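Local atomic coordinates of 6-phosphogluconate dehydrogenase (Decarboxylating) (Geobacter metallireducens, PDB entry 4E21), a protein that probably catalyses the NADP-dependent oxidative decarboxylation of 6-phosphogluconate in the pentose phosphate pathway. Residues Q24-L30 with H46-D52; I72-C76 with R100-L105. All coordinates share one frame; numbering follows the deposited sequence.

Contact 1: Q24-L30 with H46-D52; sequences QIGMIGL and HECVVYD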
ATOM      1  N   GLN B  24       6.197 -47.100 -12.999  1.00 39.74           N
ATOM      2  CA  GLN B  24       7.551 -46.921 -12.507  1.00 40.85           C
ATOM      3  C   GLN B  24       7.906 -45.457 -12.658  1.00 39.93           C
ATOM      4  O   GLN B  24       7.751 -44.888 -13.740  1.00 40.01           O
ATOM      5  CB  GLN B  24       8.545 -47.768 -13.298  1.00 36.72           C
ATOM      6  CG  GLN B  24       9.947 -47.699 -12.752  1.00 36.99           C
ATOM      7  CD  GLN B  24      10.938 -48.453 -13.619  1.00 41.16           C
ATOM      8  OE1 GLN B  24      10.783 -48.523 -14.838  1.00 38.48           O
ATOM      9  NE2 GLN B  24      11.965 -49.024 -12.991  1.00 41.18           N
ATOM     10  N   ILE B  25       8.373 -44.856 -11.572  1.00 36.34           N
ATOM     11  CA  ILE B  25       8.684 -43.446 -11.536  1.00 35.29           C
ATOM     12  C   ILE B  25      10.081 -43.315 -10.963  1.00 35.62           C
ATOM     13  O   ILE B  25      10.377 -43.867  -9.900  1.00 37.90           O
ATOM     14  CB  ILE B  25       7.697 -42.674 -10.599  1.00 36.50           C
ATOM     15  CG1 ILE B  25       6.287 -42.623 -11.189  1.00 39.01           C
ATOM     16  CG2 ILE B  25       8.184 -41.271 -10.316  1.00 31.90           C
ATOM     17  CD1 ILE B  25       5.463 -43.900 -10.950  1.00 39.37           C
ATOM     18  N   GLY B  26      10.947 -42.593 -11.660  1.00 30.70           N
ATOM     19  CA  GLY B  26      12.234 -42.260 -11.094  1.00 32.76           C
ATOM     20  C   GLY B  26      12.098 -40.908 -10.425  1.00 34.24           C
ATOM     21  O   GLY B  26      11.402 -40.029 -10.935  1.00 31.32           O
HETATM   22  N   MSE B  27      12.758 -40.738  -9.284  1.00 34.37           N
HETATM   23  CA  MSE B  27      12.704 -39.487  -8.541  1.00 30.31           C
HETATM   24  C   MSE B  27      14.121 -39.033  -8.287  1.00 33.56           C
HETATM   25  O   MSE B  27      14.923 -39.784  -7.728  1.00 35.15           O
HETATM   26  CB  MSE B  27      11.992 -39.715  -7.214  1.00 29.97           C
HETATM   27  CG  MSE B  27      11.978 -38.533  -6.251  1.00 32.22           C
HETATM   28 SE   MSE B  27      10.859 -37.057  -6.857  0.58 29.05          SE
HETATM   29  CE  MSE B  27      12.299 -35.861  -7.187  1.00 30.70           C
ATOM     30  N   ILE B  28      14.449 -37.818  -8.710  1.00 29.97           N
ATOM     31  CA  ILE B  28      15.761 -37.262  -8.399  1.00 32.37           C
ATOM     32  C   ILE B  28      15.589 -36.092  -7.457  1.00 32.50           C
ATOM     33  O   ILE B  28      14.782 -35.200  -7.723  1.00 33.27           O
ATOM     34  CB  ILE B  28      16.490 -36.728  -9.649  1.00 31.16           C
ATOM     35  CG1 ILE B  28      16.789 -37.850 -10.640  1.00 31.86           C
ATOM     36  CG2 ILE B  28      17.767 -36.004  -9.248  1.00 28.91           C
ATOM     37  CD1 ILE B  28      17.429 -37.340 -11.942  1.00 30.45           C
ATOM     38  N   GLY B  29      16.368 -36.063  -6.380  1.00 34.58           N
ATOM     39  CA  GLY B  29      16.221 -35.030  -5.365  1.00 37.77           C
ATOM     40  C   GLY B  29      15.465 -35.615  -4.190  1.00 38.43           C
ATOM     41  O   GLY B  29      14.237 -35.754  -4.231  1.00 37.48           O
ATOM     42  N   LEU B  30      16.207 -35.976  -3.146  1.00 39.60           N
ATOM     43  CA  LEU B  30      15.659 -36.804  -2.081  1.00 42.04           C
ATOM     44  C   LEU B  30      15.645 -36.050  -0.763  1.00 42.03           C
ATOM     45  O   LEU B  30      15.895 -36.628   0.298  1.00 42.13           O
ATOM     46  CB  LEU B  30      16.459 -38.103  -1.943  1.00 43.13           C
ATOM     47  CG  LEU B  30      16.508 -39.038  -3.148  1.00 41.89           C
ATOM     48  CD1 LEU B  30      17.069 -40.362  -2.701  1.00 43.74           C
ATOM     49  CD2 LEU B  30      15.126 -39.232  -3.756  1.00 39.41           C
ATOM     50  N   HIS B  46       2.944 -47.636  -6.733  1.00 40.56           N
ATOM     51  CA  HIS B  46       3.817 -47.370  -7.867  1.00 40.30           C
ATOM     52  C   HIS B  46       5.229 -47.845  -7.554  1.00 41.89           C
ATOM     53  O   HIS B  46       5.571 -48.045  -6.390  1.00 41.68           O
ATOM     54  CB  HIS B  46       3.827 -45.871  -8.190  1.00 37.50           C
ATOM     55  CG  HIS B  46       2.505 -45.341  -8.649  1.00 38.04           C
ATOM     56  ND1 HIS B  46       1.972 -45.642  -9.884  1.00 36.86           N
ATOM     57  CD2 HIS B  46       1.605 -44.532  -8.038  1.00 36.78           C
ATOM     58  CE1 HIS B  46       0.801 -45.042 -10.015  1.00 36.49           C
ATOM     59  NE2 HIS B  46       0.551 -44.369  -8.905  1.00 34.54           N
ATOM     60  N   GLU B  47       6.052 -47.992  -8.592  1.00 42.26           N
ATOM     61  CA  GLU B  47       7.430 -48.467  -8.441  1.00 44.61           C
ATOM     62  C   GLU B  47       8.431 -47.340  -8.601  1.00 43.58           C
ATOM     63  O   GLU B  47       8.604 -46.804  -9.698  1.00 44.79           O
ATOM     64  CB  GLU B  47       7.750 -49.534  -9.487  1.00 45.95           C
ATOM     65  CG  GLU B  47       7.284 -50.922  -9.131  1.00 55.39           C
ATOM     66  CD  GLU B  47       7.767 -51.974 -10.127  1.00 63.76           C
ATOM     67  OE1 GLU B  47       9.001 -52.068 -10.351  1.00 65.33           O
ATOM     68  OE2 GLU B  47       6.911 -52.709 -10.680  1.00 64.57           O
ATOM     69  N   CYS B  48       9.128 -47.005  -7.527  1.00 42.62           N
ATOM     70  CA  CYS B  48      10.025 -45.862  -7.565  1.00 41.74           C
ATOM     71  C   CYS B  48      11.486 -46.270  -7.562  1.00 43.18           C
ATOM     72  O   CYS B  48      11.875 -47.228  -6.892  1.00 45.30           O
ATOM     73  CB  CYS B  48       9.745 -44.923  -6.389  1.00 41.85           C
ATOM     74  SG  CYS B  48       8.029 -44.357  -6.294  1.00 42.72           S
ATOM     75  N   VAL B  49      12.290 -45.532  -8.320  1.00 38.53           N
ATOM     76  CA  VAL B  49      13.730 -45.672  -8.277  1.00 39.39           C
ATOM     77  C   VAL B  49      14.180 -44.273  -7.977  1.00 37.99           C
ATOM     78  O   VAL B  49      13.714 -43.345  -8.623  1.00 37.77           O
ATOM     79  CB  VAL B  49      14.332 -46.095  -9.649  1.00 39.65           C
ATOM     80  CG1 VAL B  49      15.856 -45.982  -9.620  1.00 38.21           C
ATOM     81  CG2 VAL B  49      13.881 -47.484 -10.045  1.00 35.33           C
ATOM     82  N   VAL B  50      15.074 -44.109  -7.008  1.00 38.23           N
ATOM     83  CA  VAL B  50      15.468 -42.772  -6.592  1.00 40.92           C
ATOM     84  C   VAL B  50      16.954 -42.532  -6.755  1.00 41.95           C
ATOM     85  O   VAL B  50      17.739 -43.467  -6.917  1.00 43.12           O
ATOM     86  CB  VAL B  50      15.054 -42.472  -5.135  1.00 40.17           C
ATOM     87  CG1 VAL B  50      13.630 -42.915  -4.916  1.00 36.83           C
ATOM     88  CG2 VAL B  50      16.002 -43.166  -4.150  1.00 42.36           C
ATOM     89  N   TYR B  51      17.332 -41.263  -6.706  1.00 40.12           N
ATOM     90  CA  TYR B  51      18.718 -40.891  -6.867  1.00 39.76           C
ATOM     91  C   TYR B  51      18.970 -39.476  -6.338  1.00 41.58           C
ATOM     92  O   TYR B  51      18.115 -38.593  -6.452  1.00 39.26           O
ATOM     93  CB  TYR B  51      19.140 -40.996  -8.337  1.00 39.28           C
ATOM     94  CG  TYR B  51      20.534 -40.466  -8.555  1.00 40.69           C
ATOM     95  CD1 TYR B  51      21.645 -41.173  -8.104  1.00 42.07           C
ATOM     96  CD2 TYR B  51      20.739 -39.243  -9.167  1.00 39.29           C
ATOM     97  CE1 TYR B  51      22.927 -40.671  -8.276  1.00 42.28           C
ATOM     98  CE2 TYR B  51      22.006 -38.740  -9.356  1.00 42.63           C
ATOM     99  CZ  TYR B  51      23.099 -39.452  -8.908  1.00 43.35           C
ATOM    100  OH  TYR B  51      24.364 -38.936  -9.100  1.00 45.24           O
ATOM    101  N   ASP B  52      20.150 -39.265  -5.774  1.00 42.22           N
ATOM    102  CA  ASP B  52      20.534 -37.955  -5.288  1.00 46.44           C
ATOM    103  C   ASP B  52      22.060 -37.828  -5.270  1.00 48.46           C
ATOM    104  O   ASP B  52      22.766 -38.768  -4.889  1.00 47.21           O
ATOM    105  CB  ASP B  52      19.939 -37.711  -3.889  1.00 45.64           C
ATOM    106  CG  ASP B  52      19.930 -36.236  -3.501  1.00 47.38           C
ATOM    107  OD1 ASP B  52      21.014 -35.655  -3.259  1.00 48.44           O
ATOM    108  OD2 ASP B  52      18.827 -35.657  -3.418  1.00 46.82           O
TER

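Contact 2: I72-C76 with R100-L105; sequences IEEFC and RMTPLL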
ATOM      1  N   ILE B  72      23.774 -41.143 -12.159  1.00 43.08           N
ATOM      2  CA  ILE B  72      22.756 -40.869 -13.151  1.00 42.39           C
ATOM      3  C   ILE B  72      22.632 -42.054 -14.126  1.00 42.36           C
ATOM      4  O   ILE B  72      21.520 -42.413 -14.542  1.00 39.26           O
ATOM      5  CB  ILE B  72      23.025 -39.550 -13.899  1.00 42.72           C
ATOM      6  CG1 ILE B  72      21.807 -39.196 -14.749  1.00 40.72           C
ATOM      7  CG2 ILE B  72      24.331 -39.610 -14.694  1.00 42.74           C
ATOM      8  CD1 ILE B  72      20.555 -38.959 -13.878  1.00 42.35           C
ATOM      9  N   GLU B  73      23.767 -42.679 -14.448  1.00 41.03           N
ATOM     10  CA  GLU B  73      23.795 -43.781 -15.416  1.00 40.50           C
ATOM     11  C   GLU B  73      22.972 -44.989 -14.980  1.00 39.54           C
ATOM     12  O   GLU B  73      22.090 -45.446 -15.713  1.00 36.98           O
ATOM     13  CB  GLU B  73      25.233 -44.198 -15.739  1.00 40.60           C
ATOM     14  CG  GLU B  73      25.978 -43.219 -16.647  1.00 41.08           C
ATOM     15  CD  GLU B  73      26.500 -41.995 -15.897  1.00 47.83           C
ATOM     16  OE1 GLU B  73      26.312 -41.924 -14.660  1.00 45.86           O
ATOM     17  OE2 GLU B  73      27.102 -41.105 -16.550  1.00 50.60           O
ATOM     18  N   GLU B  74      23.258 -45.508 -13.786  1.00 41.78           N
ATOM     19  CA  GLU B  74      22.470 -46.615 -13.247  1.00 42.07           C
ATOM     20  C   GLU B  74      20.994 -46.229 -13.103  1.00 40.35           C
ATOM     21  O   GLU B  74      20.091 -47.047 -13.324  1.00 39.81           O
ATOM     22  CB  GLU B  74      23.008 -47.067 -11.889  1.00 43.46           C
ATOM     23  CG  GLU B  74      22.328 -48.345 -11.422  1.00 48.59           C
ATOM     24  CD  GLU B  74      22.513 -48.624  -9.948  1.00 55.13           C
ATOM     25  OE1 GLU B  74      23.377 -47.969  -9.325  1.00 55.42           O
ATOM     26  OE2 GLU B  74      21.781 -49.495  -9.417  1.00 57.54           O
ATOM     27  N   PHE B  75      20.756 -44.982 -12.713  1.00 38.06           N
ATOM     28  CA  PHE B  75      19.401 -44.477 -12.597  1.00 38.11           C
ATOM     29  C   PHE B  75      18.659 -44.645 -13.926  1.00 35.16           C
ATOM     30  O   PHE B  75      17.626 -45.303 -13.988  1.00 34.99           O
ATOM     31  CB  PHE B  75      19.426 -43.009 -12.165  1.00 38.16           C
ATOM     32  CG  PHE B  75      18.075 -42.385 -12.048  1.00 36.19           C
ATOM     33  CD1 PHE B  75      17.271 -42.633 -10.934  1.00 37.88           C
ATOM     34  CD2 PHE B  75      17.604 -41.530 -13.035  1.00 36.19           C
ATOM     35  CE1 PHE B  75      16.010 -42.044 -10.800  1.00 36.00           C
ATOM     36  CE2 PHE B  75      16.346 -40.927 -12.914  1.00 35.07           C
ATOM     37  CZ  PHE B  75      15.540 -41.190 -11.791  1.00 34.03           C
ATOM     38  N   CYS B  76      19.177 -44.060 -14.995  1.00 35.46           N
ATOM     39  CA  CYS B  76      18.498 -44.174 -16.289  1.00 37.26           C
ATOM     40  C   CYS B  76      18.423 -45.619 -16.773  1.00 37.35           C
ATOM     41  O   CYS B  76      17.411 -46.052 -17.362  1.00 34.60           O
ATOM     42  CB  CYS B  76      19.178 -43.300 -17.326  1.00 35.32           C
ATOM     43  SG  CYS B  76      18.984 -41.575 -16.929  1.00 38.91           S
ATOM     44  N   ARG B 100      23.226 -33.107 -17.837  1.00 36.93           N
ATOM     45  CA  ARG B 100      23.831 -34.361 -17.415  1.00 37.97           C
ATOM     46  C   ARG B 100      23.034 -35.624 -17.783  1.00 39.00           C
ATOM     47  O   ARG B 100      23.618 -36.606 -18.242  1.00 40.33           O
ATOM     48  CB  ARG B 100      24.097 -34.341 -15.897  1.00 38.15           C
ATOM     49  CG  ARG B 100      24.935 -35.513 -15.404  1.00 44.48           C
ATOM     50  CD  ARG B 100      26.348 -35.510 -16.063  1.00 48.54           C
ATOM     51  NE  ARG B 100      26.957 -36.841 -16.139  1.00 50.27           N
ATOM     52  CZ  ARG B 100      27.473 -37.499 -15.101  1.00 57.24           C
ATOM     53  NH1 ARG B 100      27.454 -36.965 -13.879  1.00 55.38           N
ATOM     54  NH2 ARG B 100      28.005 -38.706 -15.283  1.00 59.17           N
HETATM   55  N   MSE B 101      21.719 -35.630 -17.582  1.00 35.79           N
HETATM   56  CA  MSE B 101      20.987 -36.869 -17.819  1.00 37.06           C
HETATM   57  C   MSE B 101      20.325 -37.042 -19.201  1.00 36.33           C
HETATM   58  O   MSE B 101      20.062 -38.176 -19.621  1.00 33.93           O
HETATM   59  CB  MSE B 101      19.970 -37.121 -16.720  1.00 36.20           C
HETATM   60  CG  MSE B 101      18.664 -36.501 -16.992  1.00 36.80           C
HETATM   61 SE   MSE B 101      17.271 -37.132 -15.798  0.51 36.93          SE
HETATM   62  CE  MSE B 101      16.260 -35.488 -15.982  1.00 32.03           C
ATOM     63  N   THR B 102      20.055 -35.941 -19.897  1.00 33.47           N
ATOM     64  CA  THR B 102      19.387 -36.001 -21.196  1.00 33.47           C
ATOM     65  C   THR B 102      20.067 -36.913 -22.255  1.00 35.24           C
ATOM     66  O   THR B 102      19.367 -37.595 -23.016  1.00 34.05           O
ATOM     67  CB  THR B 102      19.113 -34.581 -21.747  1.00 34.65           C
ATOM     68  OG1 THR B 102      18.129 -33.949 -20.921  1.00 35.49           O
ATOM     69  CG2 THR B 102      18.606 -34.620 -23.185  1.00 32.51           C
ATOM     70  N   PRO B 103      21.416 -36.935 -22.304  1.00 34.97           N
ATOM     71  CA  PRO B 103      22.124 -37.858 -23.213  1.00 34.33           C
ATOM     72  C   PRO B 103      21.846 -39.336 -22.949  1.00 34.58           C
ATOM     73  O   PRO B 103      22.067 -40.146 -23.845  1.00 35.13           O
ATOM     74  CB  PRO B 103      23.601 -37.552 -22.952  1.00 35.19           C
ATOM     75  CG  PRO B 103      23.606 -36.106 -22.472  1.00 35.75           C
ATOM     76  CD  PRO B 103      22.336 -35.972 -21.664  1.00 35.41           C
ATOM     77  N   LEU B 104      21.375 -39.682 -21.753  1.00 34.26           N
ATOM     78  CA  LEU B 104      20.982 -41.057 -21.448  1.00 33.33           C
ATOM     79  C   LEU B 104      19.496 -41.305 -21.663  1.00 33.58           C
ATOM     80  O   LEU B 104      19.045 -42.441 -21.581  1.00 34.70           O
ATOM     81  CB  LEU B 104      21.335 -41.457 -20.010  1.00 36.11           C
ATOM     82  CG  LEU B 104      22.784 -41.681 -19.541  1.00 39.66           C
ATOM     83  CD1 LEU B 104      23.749 -41.704 -20.707  1.00 35.30           C
ATOM     84  CD2 LEU B 104      23.192 -40.604 -18.503  1.00 40.70           C
ATOM     85  N   LEU B 105      18.726 -40.251 -21.915  1.00 32.76           N
ATOM     86  CA  LEU B 105      17.274 -40.408 -22.051  1.00 32.99           C
ATOM     87  C   LEU B 105      16.917 -40.687 -23.511  1.00 31.86           C
ATOM     88  O   LEU B 105      17.783 -40.659 -24.391  1.00 29.01           O
ATOM     89  CB  LEU B 105      16.511 -39.178 -21.530  1.00 30.30           C
ATOM     90  CG  LEU B 105      16.614 -38.839 -20.034  1.00 32.78           C
ATOM     91  CD1 LEU B 105      15.813 -37.583 -19.681  1.00 31.15           C
ATOM     92  CD2 LEU B 105      16.162 -40.002 -19.175  1.00 28.98           C
TER

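Contact 1: Q24-L30 with H46-D52
Strands 24-28 and 47-51 run parallel, their axes 4.5 Å apart at closest approach and 23° from true alignment, and the backbone bonds alternate regularly: I25 N donates to E47 O, V49 N to I25 O, M27 N to V49 O, Y51 N weakly to M27 O, and G29 N to Y51 O. Side chains sort onto two faces. On that of I25, M27, C48 and V50, CD1 of I25 lies 3.8 Å from H46 CB, the two side chains crossing obliquely; helix 32-43 covers M27, C48 and V50. On the other, extended Q24 brings NE2 to 3.8 Å from V49 CG2, while NE2 donates to the backbone carbonyl of K78 and OE1 accepts from the backbone N of V80. Past the strand ends, G29 adopts a backbone conformation in which a side chain would jam against the preceding carbonyl, and the turn brings L30 back over V50. The leucine crosses the valine at about a right angle, L30 CD1 only 3.3 Å from V50 CG2. L30 N gives a 2.7 Å bond to D52 OD2, received on the anti lone pair; with CG anti to its backbone N (chi1 -162°), D52 turns its carboxylate to that amide, and OD1 takes N54 N. Shortened to an alanine, L30 would probably leave a gap between V50 and V58 of helix 55-63. Strand 24-28, helix 32-43 and strand 47-51 form the first beta-alpha-beta unit of a Rossmann-type fold, with G29 opening what is probably the glycine-rich dinucleotide-binding turn.

Contact 2: I72-C76 with R100-L105
R100, near the end of helix 94-101, reaches across to helix 72-78 and meets two residues at once. Its CG is anti to the backbone N (chi1 -170°) and the chain bends at chi2, which carries the guanidinium over I72: methyl CG2 sits above the centre of one face, 3.8 Å from the plane. The flat, delocalised group is well suited to covering a methyl while an N-H at its rim can still meet a carboxylate. That partner is E73, whose own bent chain brings OE2 to 2.9 Å from R100 NH2. This is a salt bridge, but its hydrogen bond is weak, with an N-H...O angle of 120° and the carboxylate and guanidinium planes 57° apart. Next comes M101, a selenomethionine. Its CB packs against I72 CG1 at 3.4 Å, the side chains crossing at about a right angle, and the remainder of the chain leads away to I28, V85 and L87 of the sheet. At L104, the last residue of the 3-10 segment, CB lies 3.9 Å from C76 SG, while CD2 comes within 4.1 Å of I72 CG2. The small C76 side chain fits between backbones whose CA atoms, at C76 and L104, are 6.5 Å apart. L105 finishes the segment by placing CD2 3.9 Å from the same sulfur, so two leucines share one thiol. Cohesion therefore comes mostly from apolar packing of I72 and C76, which joins helix 72-78 to the end of helix 94-101 and the residues that follow; the E73-R100 pair, poorly aligned at the more exposed margin, probably adds a modest electrostatic attraction.

Contact 1 and contact 2 have centres 13 Å apart and touch directly, as sheet and covering helix in the NAD-binding domain. F75 does most of the joining: from helix 72-78 its ring reaches down to the sheet, with CE1 3.4 Å from V49 O, CZ 3.5 Å from G26 CA and CD1 3.6 Å from Y51 CB. G26, with no side chain, probably lets the ring come this close. I72 serves both contacts, since it also packs on I28, and its N lies 3.7 Å from Y51 CZ. M101 reaches I28 as well, so both segments of contact 2 rest on strand 24-28. The probable dinucleotide-binding turn begins at G29, after that strand; contact 2 packs against the strand itself.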